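Local coordinates for protein dehydrogenase (Chromobacterium violaceum, PDB 3Q2I) that probably oxidises UDP-N-acetylglucosaminuronic acid with NAD as cofactor, a step required for biosynthesis of 2,3-diacetamido-2,3-dideoxy-D-mannuronic acid, at residues L116-A121 with K127-V132. Residues are numbered along the deposited sequence; the frame is centred on the assembly and turned at random.
Sequences LEMVKA and KHLFVV
Leu129 reaches from its strand to the helix with a single methyl, CD2, which meets both Met118 and Val119. Coming from the strand, CD2 lies 4.1 Å from Met118 CG, in the middle of the methionine chain rather than at its sulfur, and also 4.1 Å from Val119 CG2. It comes to 4.0 Å from the carbonyl oxygen Met118 O as well, a van der Waals approach to the helix backbone; the side-chain contacts themselves are apolar. Both helix side chains cross the leucine at about a right angle. The two segments together bury 119 Å², counted over both sides. The CB of Leu129 points toward the helix, and with CG trans to its backbone N (chi1 171°) the fork is carried out in that direction. Val119 CA and Leu129 CA are 7.2 Å apart. A leucine suits this gap, being long enough to span it and forked at its end. Valine, branched at CB, keeps its methyls close to the helix, whereas the flexible methionine starts off across the line of approach and extends nearer the strand.

Helix 88-97 packs against the same side chains, Pro89 and Ser92 on Met118 and Ser92 also on Leu129. Backbone hydrogen bonds join His128 and Phe130 with Val102, holding the edge strand beside strand 101-104. Phe130, the next residue along, faces helix 304-315, so alternate strand residues serve opposite faces of the sheet. Strand 101-104, helix 112-125 and strand 129-131 thus form a beta-alpha-beta unit, here the last of the parallel sheet in the NAD-binding Rossmann fold.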
ATOM      1  N   LEU A 116     -13.340  19.806  15.378  1.00 14.06           N
ATOM      2  CA  LEU A 116     -12.184  20.651  15.645  1.00 14.70           C
ATOM      3  C   LEU A 116     -12.541  22.132  15.584  1.00 16.37           C
ATOM      4  O   LEU A 116     -12.107  22.884  16.456  1.00 17.50           O
ATOM      5  CB  LEU A 116     -10.972  20.371  14.723  1.00 16.33           C
ATOM      6  CG  LEU A 116     -10.390  18.961  14.859  1.00 15.16           C
ATOM      7  CD1 LEU A 116      -9.326  18.797  13.793  1.00 16.97           C
ATOM      8  CD2 LEU A 116      -9.808  18.725  16.206  1.00 18.13           C
ATOM      9  N   GLU A 117     -13.296  22.529  14.568  1.00 17.52           N
ATOM     10  CA  GLU A 117     -13.598  23.939  14.326  1.00 16.93           C
ATOM     11  C   GLU A 117     -14.516  24.449  15.445  1.00 18.79           C
ATOM     12  O   GLU A 117     -14.377  25.610  15.860  1.00 19.99           O
ATOM     13  CB  GLU A 117     -14.221  24.151  12.951  1.00 20.04           C
ATOM     14  CG  GLU A 117     -13.183  24.056  11.830  1.00 31.15           C
ATOM     15  CD  GLU A 117     -11.963  24.989  11.999  1.00 41.40           C
ATOM     16  OE1 GLU A 117     -12.061  26.088  12.590  1.00 44.69           O
ATOM     17  OE2 GLU A 117     -10.854  24.614  11.557  1.00 48.18           O
ATOM     18  N   MET A 118     -15.425  23.624  15.962  1.00 17.09           N
ATOM     19  CA  MET A 118     -16.284  24.148  17.030  1.00 17.36           C
ATOM     20  C   MET A 118     -15.490  24.379  18.327  1.00 20.30           C
ATOM     21  O   MET A 118     -15.708  25.366  19.073  1.00 18.63           O
ATOM     22  CB  MET A 118     -17.552  23.296  17.175  1.00 20.22           C
ATOM     23  CG  MET A 118     -17.338  21.890  17.600  1.00 21.13           C
ATOM     24  SD  MET A 118     -18.791  20.863  17.204  1.00 17.72           S
ATOM     25  CE  MET A 118     -19.975  21.479  18.453  1.00 15.99           C
ATOM     26  N   VAL A 119     -14.500  23.530  18.621  1.00 17.02           N
ATOM     27  CA  VAL A 119     -13.597  23.703  19.751  1.00 17.20           C
ATOM     28  C   VAL A 119     -12.724  24.964  19.576  1.00 18.42           C
ATOM     29  O   VAL A 119     -12.519  25.725  20.547  1.00 19.43           O
ATOM     30  CB  VAL A 119     -12.782  22.416  20.028  1.00 15.88           C
ATOM     31  CG1 VAL A 119     -11.680  22.626  21.085  1.00 18.01           C
ATOM     32  CG2 VAL A 119     -13.753  21.283  20.466  1.00 14.96           C
ATOM     33  N   LYS A 120     -12.173  25.143  18.384  1.00 17.24           N
ATOM     34  CA  LYS A 120     -11.309  26.304  18.072  1.00 17.63           C
ATOM     35  C   LYS A 120     -12.112  27.607  18.270  1.00 19.16           C
ATOM     36  O   LYS A 120     -11.566  28.562  18.848  1.00 20.64           O
ATOM     37  CB  LYS A 120     -10.811  26.228  16.618  1.00 21.56           C
ATOM     38  CG  LYS A 120      -9.853  27.381  16.217  1.00 23.79           C
ATOM     39  CD  LYS A 120      -9.085  27.060  14.934  1.00 33.66           C
ATOM     40  CE  LYS A 120      -7.701  26.492  15.267  1.00 42.82           C
ATOM     41  NZ  LYS A 120      -6.638  27.534  15.464  1.00 47.45           N
ATOM     42  N   ALA A 121     -13.395  27.606  17.888  1.00 17.87           N
ATOM     43  CA  ALA A 121     -14.227  28.836  17.914  1.00 18.27           C
ATOM     44  C   ALA A 121     -14.544  29.159  19.362  1.00 21.19           C
ATOM     45  O   ALA A 121     -14.523  30.348  19.743  1.00 19.77           O
ATOM     46  CB  ALA A 121     -15.531  28.660  17.108  1.00 18.93           C
ATOM     47  N   LYS A 127     -15.239  31.093  25.645  1.00 22.48           N
ATOM     48  CA  LYS A 127     -16.529  30.660  26.168  1.00 22.73           C
ATOM     49  C   LYS A 127     -16.524  29.152  26.238  1.00 25.00           C
ATOM     50  O   LYS A 127     -15.768  28.496  25.501  1.00 23.87           O
ATOM     51  CB  LYS A 127     -17.663  31.104  25.241  1.00 22.66           C
ATOM     52  CG  LYS A 127     -17.781  32.624  25.088  1.00 28.96           C
ATOM     53  CD  LYS A 127     -18.369  33.205  26.370  1.00 32.57           C
ATOM     54  CE  LYS A 127     -18.266  34.715  26.362  1.00 36.49           C
ATOM     55  NZ  LYS A 127     -19.179  35.163  27.451  1.00 40.78           N
ATOM     56  N   HIS A 128     -17.327  28.610  27.134  1.00 20.09           N
ATOM     57  CA  HIS A 128     -17.438  27.156  27.304  1.00 21.48           C
ATOM     58  C   HIS A 128     -18.151  26.501  26.138  1.00 20.97           C
ATOM     59  O   HIS A 128     -19.052  27.077  25.542  1.00 20.05           O
ATOM     60  CB  HIS A 128     -18.193  26.803  28.587  1.00 24.57           C
ATOM     61  CG  HIS A 128     -17.472  27.185  29.837  1.00 28.01           C
ATOM     62  ND1 HIS A 128     -16.418  26.458  30.348  1.00 34.19           N
ATOM     63  CD2 HIS A 128     -17.731  28.165  30.738  1.00 32.56           C
ATOM     64  CE1 HIS A 128     -16.029  27.001  31.488  1.00 36.61           C
ATOM     65  NE2 HIS A 128     -16.815  28.027  31.753  1.00 32.18           N
ATOM     66  N   LEU A 129     -17.742  25.270  25.863  1.00 19.53           N
ATOM     67  CA  LEU A 129     -18.507  24.364  25.001  1.00 18.20           C
ATOM     68  C   LEU A 129     -18.699  23.107  25.856  1.00 17.51           C
ATOM     69  O   LEU A 129     -17.751  22.379  26.180  1.00 19.71           O
ATOM     70  CB  LEU A 129     -17.696  24.101  23.715  1.00 17.94           C
ATOM     71  CG  LEU A 129     -18.280  22.989  22.828  1.00 17.34           C
ATOM     72  CD1 LEU A 129     -19.681  23.308  22.354  1.00 19.95           C
ATOM     73  CD2 LEU A 129     -17.344  22.825  21.629  1.00 17.77           C
ATOM     74  N   PHE A 130     -19.937  22.845  26.276  1.00 16.56           N
ATOM     75  CA  PHE A 130     -20.306  21.621  26.998  1.00 18.05           C
ATOM     76  C   PHE A 130     -20.872  20.639  25.987  1.00 16.86           C
ATOM     77  O   PHE A 130     -21.551  21.075  25.070  1.00 17.16           O
ATOM     78  CB  PHE A 130     -21.479  21.949  27.953  1.00 17.02           C
ATOM     79  CG  PHE A 130     -21.163  23.009  28.995  1.00 17.23           C
ATOM     80  CD1 PHE A 130     -20.645  22.584  30.234  1.00 19.58           C
ATOM     81  CD2 PHE A 130     -21.440  24.354  28.755  1.00 19.22           C
ATOM     82  CE1 PHE A 130     -20.389  23.540  31.276  1.00 23.48           C
ATOM     83  CE2 PHE A 130     -21.192  25.316  29.810  1.00 20.36           C
ATOM     84  CZ  PHE A 130     -20.643  24.876  31.009  1.00 19.16           C
ATOM     85  N   VAL A 131     -20.556  19.353  26.151  1.00 18.70           N
ATOM     86  CA  VAL A 131     -21.116  18.307  25.276  1.00 19.39           C
ATOM     87  C   VAL A 131     -21.859  17.397  26.211  1.00 17.54           C
ATOM     88  O   VAL A 131     -21.331  16.949  27.237  1.00 21.07           O
ATOM     89  CB  VAL A 131     -19.986  17.537  24.543  1.00 18.90           C
ATOM     90  CG1 VAL A 131     -20.627  16.428  23.663  1.00 22.75           C
ATOM     91  CG2 VAL A 131     -19.124  18.497  23.724  1.00 21.69           C
ATOM     92  N   VAL A 132     -23.092  17.061  25.846  1.00 18.39           N
ATOM     93  CA  VAL A 132     -23.944  16.243  26.695  1.00 19.99           C
ATOM     94  C   VAL A 132     -23.583  14.785  26.639  1.00 22.34           C
ATOM     95  O   VAL A 132     -23.868  14.131  25.633  1.00 27.69           O
ATOM     96  CB  VAL A 132     -25.426  16.437  26.325  1.00 20.29           C
ATOM     97  CG1 VAL A 132     -26.259  15.537  27.201  1.00 22.81           C
ATOM     98  CG2 VAL A 132     -25.835  17.894  26.368  1.00 20.63           C
TER